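Local coordinates for protein DJ-1 homolog D (Arabidopsis thaliana, PDB 4OGG) that belongs to the DJ-1/PfpI family and carries two domains of that family in tandem within a single chain, at residues V18-Q23 / V211-Q216; N195-F200 / Q224-C229; Y205-E210 / A364-H369; E231-D236 / T262-D267. All blocks are in the same frame, centred on the assembly; numbering follows the deposited sequence.

Interaction 1. Residues V18-Q23 / V211-Q216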
loop_
_atom_site.group_PDB
_atom_site.type_symbol
_atom_site.label_atom_id
_atom_site.label_comp_id
_atom_site.label_asym_id
_atom_site.label_seq_id
_atom_site.Cartn_x
_atom_site.Cartn_y
_atom_site.Cartn_z
ATOM N N VAL C 18 -5.024 19.865 -8.249
ATOM C CA VAL C 18 -4.336 21.016 -7.681
ATOM C C VAL C 18 -3.079 21.295 -8.506
ATOM O O VAL C 18 -2.812 22.439 -8.889
ATOM C CB VAL C 18 -3.938 20.809 -6.186
ATOM C CG1 VAL C 18 -3.116 19.540 -6.015
ATOM C CG2 VAL C 18 -3.141 22.030 -5.694
ATOM N N MET C 19 -2.323 20.248 -8.819
ATOM C CA MET C 19 -1.079 20.432 -9.552
ATOM C C MET C 19 -1.197 20.879 -11.004
ATOM O O MET C 19 -0.414 21.714 -11.446
ATOM C CB MET C 19 -0.221 19.164 -9.478
ATOM C CG MET C 19 1.229 19.394 -9.883
ATOM S SD MET C 19 2.027 20.715 -8.920
ATOM C CE MET C 19 2.782 19.771 -7.582
ATOM N N VAL C 20 -2.150 20.336 -11.752
ATOM C CA VAL C 20 -2.279 20.734 -13.151
ATOM C C VAL C 20 -2.579 22.233 -13.276
ATOM O O VAL C 20 -1.867 22.949 -13.975
ATOM C CB VAL C 20 -3.353 19.897 -13.889
ATOM C CG1 VAL C 20 -3.504 20.392 -15.325
ATOM C CG2 VAL C 20 -2.936 18.429 -13.906
ATOM N N PRO C 21 -3.625 22.732 -12.596
ATOM C CA PRO C 21 -3.880 24.168 -12.732
ATOM C C PRO C 21 -2.762 25.013 -12.123
ATOM O O PRO C 21 -2.434 26.084 -12.636
ATOM C CB PRO C 21 -5.225 24.354 -12.024
ATOM C CG PRO C 21 -5.232 23.260 -11.008
ATOM C CD PRO C 21 -4.667 22.088 -11.777
ATOM N N PHE C 22 -2.162 24.519 -11.044
ATOM C CA PHE C 22 -1.071 25.239 -10.381
ATOM C C PHE C 22 0.095 25.485 -11.332
ATOM O O PHE C 22 0.611 26.601 -11.427
ATOM C CB PHE C 22 -0.564 24.450 -9.163
ATOM C CG PHE C 22 0.581 25.112 -8.433
ATOM C CD1 PHE C 22 0.426 26.376 -7.861
ATOM C CD2 PHE C 22 1.812 24.471 -8.315
ATOM C CE1 PHE C 22 1.479 26.991 -7.182
ATOM C CE2 PHE C 22 2.874 25.078 -7.636
ATOM C CZ PHE C 22 2.705 26.340 -7.070
ATOM N N GLN C 23 0.517 24.445 -12.041
ATOM C CA GLN C 23 1.644 24.585 -12.953
ATOM C C GLN C 23 1.272 25.105 -14.337
ATOM O O GLN C 23 2.039 25.848 -14.949
ATOM C CB GLN C 23 2.386 23.252 -13.059
ATOM C CG GLN C 23 2.833 22.735 -11.703
ATOM C CD GLN C 23 3.749 21.543 -11.803
ATOM O OE1 GLN C 23 3.375 20.503 -12.348
ATOM N NE2 GLN C 23 4.961 21.684 -11.277
ATOM N N VAL C 211 3.650 13.357 -16.964
ATOM C CA VAL C 211 2.921 13.049 -18.181
ATOM C C VAL C 211 1.650 13.904 -18.203
ATOM O O VAL C 211 1.384 14.608 -19.173
ATOM C CB VAL C 211 2.528 11.547 -18.285
ATOM C CG1 VAL C 211 1.743 11.108 -17.056
ATOM C CG2 VAL C 211 1.698 11.319 -19.553
ATOM N N LYS C 212 0.897 13.880 -17.107
ATOM C CA LYS C 212 -0.367 14.604 -17.043
ATOM C C LYS C 212 -0.291 16.121 -17.126
ATOM O O LYS C 212 -1.061 16.738 -17.863
ATOM C CB LYS C 212 -1.134 14.222 -15.773
ATOM C CG LYS C 212 -2.646 14.447 -15.880
ATOM C CD LYS C 212 -3.297 13.383 -16.769
ATOM C CE LYS C 212 -4.819 13.437 -16.696
ATOM N NZ LYS C 212 -5.468 12.344 -17.485
ATOM N N VAL C 213 0.617 16.729 -16.374
ATOM C CA VAL C 213 0.710 18.184 -16.384
ATOM C C VAL C 213 1.059 18.775 -17.747
ATOM O O VAL C 213 0.326 19.624 -18.259
ATOM C CB VAL C 213 1.698 18.691 -15.309
ATOM C CG1 VAL C 213 1.788 20.213 -15.355
ATOM C CG2 VAL C 213 1.218 18.250 -13.928
ATOM N N PRO C 214 2.175 18.345 -18.360
ATOM C CA PRO C 214 2.486 18.926 -19.672
ATOM C C PRO C 214 1.413 18.574 -20.704
ATOM O O PRO C 214 1.028 19.405 -21.529
ATOM C CB PRO C 214 3.842 18.306 -20.018
ATOM C CG PRO C 214 4.455 18.044 -18.658
ATOM C CD PRO C 214 3.279 17.487 -17.892
ATOM N N PHE C 215 0.926 17.339 -20.640
ATOM C CA PHE C 215 -0.087 16.862 -21.577
ATOM C C PHE C 215 -1.339 17.730 -21.538
ATOM O O PHE C 215 -1.788 18.234 -22.568
ATOM C CB PHE C 215 -0.437 15.401 -21.262
ATOM C CG PHE C 215 -1.317 14.744 -22.293
ATOM C CD1 PHE C 215 -2.697 14.698 -22.124
ATOM C CD2 PHE C 215 -0.763 14.167 -23.430
ATOM C CE1 PHE C 215 -3.516 14.085 -23.073
ATOM C CE2 PHE C 215 -1.574 13.551 -24.388
ATOM C CZ PHE C 215 -2.953 13.511 -24.207
ATOM N N GLN C 216 -1.892 17.928 -20.349
ATOM C CA GLN C 216 -3.095 18.736 -20.232
ATOM C C GLN C 216 -2.839 20.232 -20.371
ATOM O O GLN C 216 -3.724 20.973 -20.795
ATOM C CB GLN C 216 -3.811 18.420 -18.920
ATOM C CG GLN C 216 -4.338 16.994 -18.907
ATOM C CD GLN C 216 -5.403 16.766 -17.867
ATOM O OE1 GLN C 216 -6.474 16.236 -18.168
ATOM N NE2 GLN C 216 -5.120 17.154 -16.635
#
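V20 and V213 meet where segments 18-23 and 211-216 of helices 15-27 and 208-221 pack together, their CA atoms 5.1 Å apart and the local axes 9.2 Å apart at a crossing angle of -47°. The two valine side chains run antiparallel alongside each other. Each has CG1 anti to its backbone N (chi1 177° in V20 and 179° in V213), which turns CG2 toward the other valine, V20 CG2 lying 4.2 Å from V213 CG2, and CG1 toward the opposing glutamine. The glutamines, three residues further along each helix, run at about a right angle to the valine they face. The extended chain of Q23 passes over V213, with Q23 OE1 3.4 Å from V213 CG1 and Q23 CB 3.9 Å from the same methyl; its amide is held at both ends, OE1 by H369 and NE2 by W366 O, so its orientation is fixed. In the reciprocal contact, Q216 CB approaches V20 CG1 at 4.1 Å. M19 CG adds a flank to V213 CG2 at 4.2 Å, while K212, its counterpart in sequence order, carries its charged end away to a salt bridge with E174. Every residue that touches is buried. This matched valine and glutamine pattern is what an approximately twofold-related helix pair would give, here joining the two DJ-1/PfpI domains at the centre of the chain.

Interaction 2. Residues N195-F200 / Q224-C229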
loop_
_atom_site.group_PDB
_atom_site.type_symbol
_atom_site.label_atom_id
_atom_site.label_comp_id
_atom_site.label_asym_id
_atom_site.label_seq_id
_atom_site.Cartn_x
_atom_site.Cartn_y
_atom_site.Cartn_z
ATOM N N ASN C 195 -2.304 26.275 -32.767
ATOM C CA ASN C 195 -2.655 25.264 -33.757
ATOM C C ASN C 195 -1.427 24.393 -34.009
ATOM O O ASN C 195 -0.760 24.518 -35.036
ATOM C CB ASN C 195 -3.110 25.924 -35.062
ATOM C CG ASN C 195 -3.550 24.913 -36.100
ATOM O OD1 ASN C 195 -4.310 23.990 -35.798
ATOM N ND2 ASN C 195 -3.086 25.084 -37.334
ATOM N N LYS C 196 -1.131 23.515 -33.055
ATOM C CA LYS C 196 0.025 22.633 -33.151
ATOM C C LYS C 196 -0.328 21.201 -32.763
ATOM O O LYS C 196 -1.278 20.963 -32.019
ATOM C CB LYS C 196 1.143 23.137 -32.230
ATOM C CG LYS C 196 1.610 24.558 -32.503
ATOM C CD LYS C 196 2.283 24.680 -33.863
ATOM C CE LYS C 196 2.875 26.067 -34.063
ATOM N NZ LYS C 196 1.844 27.143 -33.966
ATOM N N ARG C 197 0.444 20.251 -33.279
ATOM C CA ARG C 197 0.249 18.839 -32.972
ATOM C C ARG C 197 1.466 18.384 -32.173
ATOM O O ARG C 197 2.604 18.542 -32.621
ATOM C CB ARG C 197 0.130 18.018 -34.257
ATOM C CG ARG C 197 -1.153 18.264 -35.029
ATOM C CD ARG C 197 -1.119 17.575 -36.385
ATOM N NE ARG C 197 -0.941 16.129 -36.277
ATOM C CZ ARG C 197 -1.843 15.300 -35.763
ATOM N NH1 ARG C 197 -2.997 15.769 -35.304
ATOM N NH2 ARG C 197 -1.596 13.998 -35.715
ATOM N N ILE C 198 1.223 17.825 -30.992
ATOM C CA ILE C 198 2.305 17.378 -30.123
ATOM C C ILE C 198 2.225 15.883 -29.833
ATOM O O ILE C 198 1.146 15.351 -29.569
ATOM C CB ILE C 198 2.268 18.141 -28.777
ATOM C CG1 ILE C 198 2.037 19.635 -29.028
ATOM C CG2 ILE C 198 3.565 17.920 -28.014
ATOM C CD1 ILE C 198 3.103 20.302 -29.862
ATOM N N LEU C 199 3.374 15.210 -29.887
ATOM C CA LEU C 199 3.448 13.776 -29.615
ATOM C C LEU C 199 4.167 13.509 -28.296
ATOM O O LEU C 199 5.240 14.052 -28.046
ATOM C CB LEU C 199 4.194 13.049 -30.740
ATOM C CG LEU C 199 4.428 11.552 -30.510
ATOM C CD1 LEU C 199 3.096 10.824 -30.497
ATOM C CD2 LEU C 199 5.325 10.991 -31.598
ATOM N N PHE C 200 3.567 12.669 -27.458
ATOM C CA PHE C 200 4.146 12.309 -26.166
ATOM C C PHE C 200 4.618 10.863 -26.190
ATOM O O PHE C 200 3.841 9.965 -26.504
ATOM C CB PHE C 200 3.107 12.455 -25.050
ATOM C CG PHE C 200 3.087 13.805 -24.403
ATOM C CD1 PHE C 200 2.816 14.949 -25.146
ATOM C CD2 PHE C 200 3.326 13.931 -23.038
ATOM C CE1 PHE C 200 2.781 16.203 -24.536
ATOM C CE2 PHE C 200 3.292 15.176 -22.419
ATOM C CZ PHE C 200 3.019 16.315 -23.169
ATOM N N GLN C 224 -3.361 19.871 -30.297
ATOM C CA GLN C 224 -3.808 18.494 -30.461
ATOM C C GLN C 224 -2.641 17.709 -29.880
ATOM O O GLN C 224 -1.518 17.803 -30.376
ATOM C CB GLN C 224 -3.989 18.151 -31.943
ATOM C CG GLN C 224 -4.297 16.681 -32.214
ATOM C CD GLN C 224 -5.521 16.183 -31.466
ATOM O OE1 GLN C 224 -6.586 16.799 -31.517
ATOM N NE2 GLN C 224 -5.377 15.058 -30.776
ATOM N N VAL C 225 -2.897 16.950 -28.821
ATOM C CA VAL C 225 -1.833 16.195 -28.171
ATOM C C VAL C 225 -2.110 14.700 -28.155
ATOM O O VAL C 225 -3.146 14.258 -27.660
ATOM C CB VAL C 225 -1.637 16.683 -26.716
ATOM C CG1 VAL C 225 -0.309 16.185 -26.172
ATOM C CG2 VAL C 225 -1.709 18.206 -26.670
ATOM N N ASP C 226 -1.174 13.925 -28.697
ATOM C CA ASP C 226 -1.321 12.475 -28.739
ATOM C C ASP C 226 -0.293 11.794 -27.844
ATOM O O ASP C 226 0.817 12.287 -27.667
ATOM C CB ASP C 226 -1.168 11.960 -30.174
ATOM C CG ASP C 226 -2.194 12.554 -31.120
ATOM O OD1 ASP C 226 -3.391 12.570 -30.768
ATOM O OD2 ASP C 226 -1.804 13.001 -32.220
ATOM N N ALA C 227 -0.676 10.651 -27.287
ATOM C CA ALA C 227 0.200 9.887 -26.410
ATOM C C ALA C 227 0.320 8.466 -26.943
ATOM O O ALA C 227 -0.688 7.815 -27.221
ATOM C CB ALA C 227 -0.365 9.875 -24.991
ATOM N N VAL C 228 1.553 7.990 -27.087
ATOM C CA VAL C 228 1.787 6.642 -27.592
ATOM C C VAL C 228 2.794 5.875 -26.744
ATOM O O VAL C 228 3.597 6.463 -26.018
ATOM C CB VAL C 228 2.308 6.665 -29.043
ATOM C CG1 VAL C 228 1.325 7.411 -29.938
ATOM C CG2 VAL C 228 3.686 7.316 -29.092
ATOM N N CYS C 229 2.738 4.552 -26.856
ATOM C CA CYS C 229 3.634 3.653 -26.141
ATOM C C CYS C 229 3.769 2.387 -26.975
ATOM O O CYS C 229 2.783 1.872 -27.495
ATOM C CB CYS C 229 3.060 3.299 -24.764
ATOM S SG CYS C 229 3.983 2.017 -23.866
#
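A beta-alpha-beta crossover of the second DJ-1/PfpI domain brings R197-F200 beside Q224-V228, two neighbouring parallel strands linked through helix 208-221. Four residue pairs are in parallel register, R197 with Q224 through F200 with A227, and the short axes diverge by 20°. The ladder alternates in the parallel manner: I198 N gives its hydrogen to Q224 O at 2.8 Å, I198 O takes one from D226 N at 2.9 Å, and F200 N and F200 O repeat the pattern with D226 O and V228 N. K196 O, just ahead of its strand, already accepts from Q224 N.

The face bearing I198, F200, V225 and A227 is apolar and lies against helix 208-221, whose P214 and L218 touch F200. With CG1 anti to the backbone N (chi1 -164°), V225 places this methyl beside the F200 ring, 3.5 Å from F200 CE1. On the face of R197, L199, Q224 and D226, L199 CD1 packs 3.8 Å from V228 CG2 near one end and polar groups gather at the other. R197 and Q224 run alongside each other in the same direction, with R197 NH1 3.5 Å from Q224 CG. The buried D226 carboxylate is gripped at each oxygen: Y273 OH bonds OD2, and Q224 NE2 reaches OD1 at 3.2 Å from above the carboxylate plane. R197, whose NE is bonded to S272 O, adds only a long salt bridge, a pairing of charge in which D226 OD2 sits 3.6 Å from R197 NH2 but off the guanidinium plane, with no N-H aimed at it.

Interaction 3. Residues Y205-E210 / A364-H369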
loop_
_atom_site.group_PDB
_atom_site.type_symbol
_atom_site.label_atom_id
_atom_site.label_comp_id
_atom_site.label_asym_id
_atom_site.label_seq_id
_atom_site.Cartn_x
_atom_site.Cartn_y
_atom_site.Cartn_z
ATOM N N TYR C 205 4.990 3.240 -15.942
ATOM C CA TYR C 205 5.652 3.869 -14.815
ATOM C C TYR C 205 6.343 5.199 -15.076
ATOM O O TYR C 205 7.320 5.540 -14.416
ATOM C CB TYR C 205 6.607 2.870 -14.164
ATOM C CG TYR C 205 5.878 1.616 -13.739
ATOM C CD1 TYR C 205 4.918 1.654 -12.726
ATOM C CD2 TYR C 205 6.098 0.407 -14.392
ATOM C CE1 TYR C 205 4.193 0.519 -12.379
ATOM C CE2 TYR C 205 5.380 -0.731 -14.053
ATOM C CZ TYR C 205 4.431 -0.670 -13.049
ATOM O OH TYR C 205 3.722 -1.800 -12.718
ATOM N N MET C 206 5.840 5.950 -16.049
ATOM C CA MET C 206 6.388 7.273 -16.291
ATOM C C MET C 206 5.874 8.037 -15.066
ATOM O O MET C 206 4.917 7.591 -14.425
ATOM C CB MET C 206 5.831 7.852 -17.598
ATOM C CG MET C 206 4.325 7.812 -17.711
ATOM S SD MET C 206 3.781 8.220 -19.387
ATOM C CE MET C 206 2.265 7.282 -19.461
ATOM N N GLU C 207 6.501 9.157 -14.716
ATOM C CA GLU C 207 6.072 9.905 -13.537
ATOM C C GLU C 207 4.689 10.532 -13.731
ATOM O O GLU C 207 4.416 11.185 -14.738
ATOM C CB GLU C 207 7.107 10.982 -13.176
ATOM C CG GLU C 207 7.305 11.174 -11.666
ATOM C CD GLU C 207 6.203 11.987 -11.001
ATOM O OE1 GLU C 207 6.023 11.856 -9.768
ATOM O OE2 GLU C 207 5.531 12.769 -11.700
ATOM N N ASP C 208 3.834 10.298 -12.740
ATOM C CA ASP C 208 2.445 10.758 -12.674
ATOM C C ASP C 208 2.219 12.217 -13.101
ATOM O O ASP C 208 1.384 12.497 -13.963
ATOM C CB ASP C 208 1.950 10.522 -11.239
ATOM C CG ASP C 208 0.552 11.043 -10.986
ATOM O OD1 ASP C 208 -0.431 10.292 -11.198
ATOM O OD2 ASP C 208 0.443 12.214 -10.556
ATOM N N TYR C 209 2.947 13.148 -12.496
ATOM C CA TYR C 209 2.804 14.560 -12.850
ATOM C C TYR C 209 3.405 14.879 -14.213
ATOM O O TYR C 209 2.836 15.637 -14.995
ATOM C CB TYR C 209 3.540 15.467 -11.862
ATOM C CG TYR C 209 2.933 15.703 -10.506
ATOM C CD1 TYR C 209 1.557 15.636 -10.286
ATOM C CD2 TYR C 209 3.748 16.119 -9.456
ATOM C CE1 TYR C 209 1.014 15.989 -9.041
ATOM C CE2 TYR C 209 3.224 16.472 -8.234
ATOM C CZ TYR C 209 1.864 16.410 -8.024
ATOM O OH TYR C 209 1.382 16.787 -6.796
ATOM N N GLU C 210 4.576 14.309 -14.474
ATOM C CA GLU C 210 5.314 14.588 -15.699
ATOM C C GLU C 210 4.640 14.237 -17.008
ATOM O O GLU C 210 5.015 14.763 -18.058
ATOM C CB GLU C 210 6.701 13.964 -15.586
ATOM C CG GLU C 210 7.404 14.507 -14.353
ATOM C CD GLU C 210 8.724 13.847 -14.059
ATOM O OE1 GLU C 210 9.239 14.065 -12.942
ATOM O OE2 GLU C 210 9.244 13.121 -14.932
ATOM N N ALA C 364 14.417 19.155 -15.085
ATOM C CA ALA C 364 15.047 18.198 -14.185
ATOM C C ALA C 364 14.080 17.332 -13.386
ATOM O O ALA C 364 14.371 16.169 -13.106
ATOM C CB ALA C 364 15.974 18.935 -13.228
ATOM N N ALA C 365 12.940 17.898 -13.010
ATOM C CA ALA C 365 11.953 17.174 -12.208
ATOM C C ALA C 365 10.601 17.866 -12.316
ATOM O O ALA C 365 10.511 18.965 -12.866
ATOM C CB ALA C 365 12.407 17.132 -10.756
ATOM N N TRP C 366 9.552 17.257 -11.769
ATOM C CA TRP C 366 8.232 17.868 -11.888
ATOM C C TRP C 366 8.056 19.288 -11.350
ATOM O O TRP C 366 7.170 20.006 -11.806
ATOM C CB TRP C 366 7.119 16.953 -11.338
ATOM C CG TRP C 366 7.310 16.347 -9.981
ATOM C CD1 TRP C 366 7.694 15.060 -9.708
ATOM C CD2 TRP C 366 6.994 16.945 -8.716
ATOM N NE1 TRP C 366 7.623 14.819 -8.354
ATOM C CE2 TRP C 366 7.200 15.957 -7.722
ATOM C CE3 TRP C 366 6.552 18.218 -8.326
ATOM C CZ2 TRP C 366 6.977 16.204 -6.364
ATOM C CZ3 TRP C 366 6.329 18.463 -6.973
ATOM C CH2 TRP C 366 6.543 17.458 -6.009
ATOM N N PRO C 367 8.884 19.716 -10.381
ATOM C CA PRO C 367 8.688 21.089 -9.901
ATOM C C PRO C 367 8.941 22.114 -11.010
ATOM O O PRO C 367 8.499 23.259 -10.923
ATOM C CB PRO C 367 9.712 21.211 -8.776
ATOM C CG PRO C 367 9.777 19.814 -8.231
ATOM C CD PRO C 367 9.795 18.971 -9.493
ATOM N N GLY C 368 9.650 21.691 -12.053
ATOM C CA GLY C 368 9.967 22.592 -13.151
ATOM C C GLY C 368 8.988 22.675 -14.313
ATOM O O GLY C 368 9.310 23.263 -15.347
ATOM N N HIS C 369 7.792 22.119 -14.156
ATOM C CA HIS C 369 6.807 22.150 -15.236
ATOM C C HIS C 369 6.427 23.538 -15.760
ATOM O O HIS C 369 6.211 23.706 -16.961
ATOM C CB HIS C 369 5.551 21.380 -14.821
ATOM C CG HIS C 369 5.734 19.894 -14.838
ATOM N ND1 HIS C 369 4.980 19.041 -14.065
ATOM C CD2 HIS C 369 6.592 19.111 -15.536
ATOM C CE1 HIS C 369 5.366 17.795 -14.282
ATOM N NE2 HIS C 369 6.343 17.810 -15.171
HETATM O O HOH W 1 10.716 14.668 -10.441
#
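Y209 and W366 form a T-shaped aromatic pair where the N terminus of helix 208-221 meets the 3-10 turn leading into helix 369-380 of the same DJ-1/PfpI domain. The edge of Y209 points at the face of W366: planes lie 81° apart, ring centroids 4.9 Å, and Y209 CD2 sits 3.4 Å from W366 CD2. P367 CD covers the opposite face of the indole. A chi1 of 49° places W366 CG between its backbone N and carbonyl carbon, turning the ring back over the turn toward Y209, whose OH is tied to D15.

Within 205-210, E207 caps the helix: its OE2 accepts from Y209 N at 2.7 Å, met from above the carboxylate plane, and weakly from E210 N. The bent E207 chain also lays its carboxylate obliquely by the indole, with OE1 held by H64 and by H243 N; H243 O in turn binds W366 NE1. Water links the two segments further along: one molecule donates to E210 OE1 at 3.0 Å and accepts from W366 N at 3.1 Å.

Y209 CB and E210 CB lie in the plane of the H369 ring, at its edge, and W366 O lies over one face. H369 NE2, buried by this contact and without a polar partner in the model, lies 3.4 Å from E210 CA.

Interaction 4. Residues E231-D236 / T262-D267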
loop_
_atom_site.group_PDB
_atom_site.type_symbol
_atom_site.label_atom_id
_atom_site.label_comp_id
_atom_site.label_asym_id
_atom_site.label_seq_id
_atom_site.Cartn_x
_atom_site.Cartn_y
_atom_site.Cartn_z
ATOM N N GLU C 231 3.947 -1.388 -28.291
ATOM C CA GLU C 231 3.142 -2.553 -27.932
ATOM C C GLU C 231 1.748 -2.222 -27.414
ATOM O O GLU C 231 0.966 -3.126 -27.120
ATOM C CB GLU C 231 3.876 -3.409 -26.897
ATOM C CG GLU C 231 5.164 -4.033 -27.408
ATOM C CD GLU C 231 5.864 -4.869 -26.353
ATOM O OE1 GLU C 231 5.251 -5.838 -25.856
ATOM O OE2 GLU C 231 7.027 -4.555 -26.022
ATOM N N LYS C 232 1.433 -0.936 -27.291
ATOM C CA LYS C 232 0.110 -0.542 -26.821
ATOM C C LYS C 232 -0.609 0.346 -27.830
ATOM O O LYS C 232 0.021 1.046 -28.624
ATOM C CB LYS C 232 0.207 0.155 -25.461
ATOM C CG LYS C 232 0.623 -0.792 -24.343
ATOM C CD LYS C 232 0.520 -0.150 -22.971
ATOM C CE LYS C 232 0.878 -1.146 -21.881
ATOM N NZ LYS C 232 0.742 -0.564 -20.516
ATOM N N LYS C 233 -1.935 0.307 -27.797
ATOM C CA LYS C 233 -2.740 1.085 -28.727
ATOM C C LYS C 233 -3.644 2.068 -27.995
ATOM O O LYS C 233 -3.717 2.064 -26.764
ATOM C CB LYS C 233 -3.596 0.141 -29.574
ATOM C CG LYS C 233 -2.864 -1.116 -30.044
ATOM C CD LYS C 233 -1.680 -0.785 -30.939
ATOM C CE LYS C 233 -0.913 -2.044 -31.324
ATOM N NZ LYS C 233 -1.774 -3.039 -32.023
ATOM N N ALA C 234 -4.334 2.909 -28.761
ATOM C CA ALA C 234 -5.243 3.890 -28.187
ATOM C C ALA C 234 -6.233 3.168 -27.281
ATOM O O ALA C 234 -6.713 2.085 -27.613
ATOM C CB ALA C 234 -5.984 4.626 -29.293
ATOM N N GLY C 235 -6.526 3.765 -26.132
ATOM C CA GLY C 235 -7.455 3.144 -25.207
ATOM C C GLY C 235 -6.745 2.402 -24.092
ATOM O O GLY C 235 -7.224 2.373 -22.958
ATOM N N ASP C 236 -5.609 1.789 -24.410
ATOM C CA ASP C 236 -4.847 1.064 -23.403
ATOM C C ASP C 236 -4.382 2.046 -22.341
ATOM O O ASP C 236 -4.316 3.251 -22.584
ATOM C CB ASP C 236 -3.627 0.378 -24.025
ATOM C CG ASP C 236 -4.004 -0.786 -24.916
ATOM O OD1 ASP C 236 -4.833 -1.615 -24.484
ATOM O OD2 ASP C 236 -3.464 -0.879 -26.038
ATOM N N THR C 262 -3.611 7.640 -26.550
ATOM C CA THR C 262 -4.575 8.128 -27.531
ATOM C C THR C 262 -4.303 7.685 -28.962
ATOM O O THR C 262 -5.220 7.645 -29.784
ATOM C CB THR C 262 -4.616 9.664 -27.540
ATOM O OG1 THR C 262 -3.367 10.167 -28.031
ATOM C CG2 THR C 262 -4.854 10.203 -26.132
ATOM N N THR C 263 -3.050 7.358 -29.261
ATOM C CA THR C 263 -2.683 6.958 -30.614
ATOM C C THR C 263 -1.875 5.665 -30.657
ATOM O O THR C 263 -1.236 5.286 -29.676
ATOM C CB THR C 263 -1.863 8.066 -31.295
ATOM O OG1 THR C 263 -2.491 9.333 -31.062
ATOM C CG2 THR C 263 -1.775 7.819 -32.794
ATOM N N ASN C 264 -1.907 4.990 -31.801
ATOM C CA ASN C 264 -1.163 3.747 -31.963
ATOM C C ASN C 264 0.265 4.058 -32.389
ATOM O O ASN C 264 0.493 4.821 -33.329
ATOM C CB ASN C 264 -1.827 2.844 -33.009
ATOM C CG ASN C 264 -3.273 2.531 -32.678
ATOM O OD1 ASN C 264 -3.629 2.331 -31.518
ATOM N ND2 ASN C 264 -4.112 2.470 -33.704
ATOM N N PHE C 265 1.224 3.462 -31.690
ATOM C CA PHE C 265 2.632 3.674 -31.989
ATOM C C PHE C 265 2.954 3.230 -33.416
ATOM O O PHE C 265 3.741 3.873 -34.110
ATOM C CB PHE C 265 3.491 2.914 -30.974
ATOM C CG PHE C 265 4.957 3.230 -31.058
ATOM C CD1 PHE C 265 5.786 2.533 -31.932
ATOM C CD2 PHE C 265 5.509 4.231 -30.266
ATOM C CE1 PHE C 265 7.146 2.829 -32.014
ATOM C CE2 PHE C 265 6.865 4.536 -30.339
ATOM C CZ PHE C 265 7.686 3.833 -31.216
ATOM N N ASP C 266 2.335 2.137 -33.852
ATOM C CA ASP C 266 2.558 1.619 -35.199
ATOM C C ASP C 266 2.179 2.674 -36.234
ATOM O O ASP C 266 3.032 3.166 -36.973
ATOM C CB ASP C 266 1.720 0.360 -35.435
ATOM C CG ASP C 266 1.989 -0.720 -34.407
ATOM O OD1 ASP C 266 3.164 -1.112 -34.245
ATOM O OD2 ASP C 266 1.020 -1.178 -33.763
ATOM N N ASP C 267 0.894 3.012 -36.279
ATOM C CA ASP C 267 0.386 4.012 -37.211
ATOM C C ASP C 267 0.731 5.390 -36.665
ATOM O O ASP C 267 -0.120 6.070 -36.085
ATOM C CB ASP C 267 -1.133 3.887 -37.344
ATOM C CG ASP C 267 -1.598 2.446 -37.390
ATOM O OD1 ASP C 267 -1.103 1.683 -38.247
ATOM O OD2 ASP C 267 -2.464 2.078 -36.567
HETATM O O HOH W 2 0.458 3.678 -28.350
#
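K233 bends at chi2 (-62°), which folds its chain across N264 and on toward D266, while N264 sets CG beside its own backbone N (chi1 -57°), directing OD1 at the A234 N-H. The two side chains cross at about a right angle. N264 OD1 accepts from A234 N at 2.9 Å with an N-H...O angle of 162°, the donor somewhat tilted from the carbonyl plane, and the same oxygen lies close to K233 CB, also at 2.9 Å, a tight fit. Beyond it, K233 CE is 3.2 Å from D266 OD2, and K233 NZ makes a long salt bridge of 3.8 Å to that oxygen.

A234 lies in a type II beta turn, K233 to D236, closed by D236 N to K233 O at 3.0 Å, with G235 at its third position. D236 OD2 reinforces it by accepting from K233 N at 2.6 Å through its anti lone pair. A234 CB rests 3.2 Å from T262 O, and a water lies between K232 O and T263 O.

All this is on the surface, beside strand 224-228, the outermost strand of its sheet within the chain. T262 and T263 bond to A227 of that strand, F265 packs on V228 and on H292, V293 and I296 of helix 291-302, and G235 and D236 make backbone bonds to L261 just after strand 259-260.

Overall arrangement
From the N terminus, helix 15-27 of the first domain pairs with helix 208-221, 188 residues further on, closing interaction 1, the longest loop. Interaction 2 opens within that loop at strand 197-201 and closes at 224-229 after it ends, so the two cross. Interaction 3 opens at 205-210, also crosses both, and closes only at 364-369; interaction 4, between 231-236 and 262-267, is nested inside it. Interactions 1 and 3 share helix 208-221, which ties the two domains together and also packs against the strands of interaction 2. Strand 224-228 in turn carries interaction 2 into the surface loops of interaction 4.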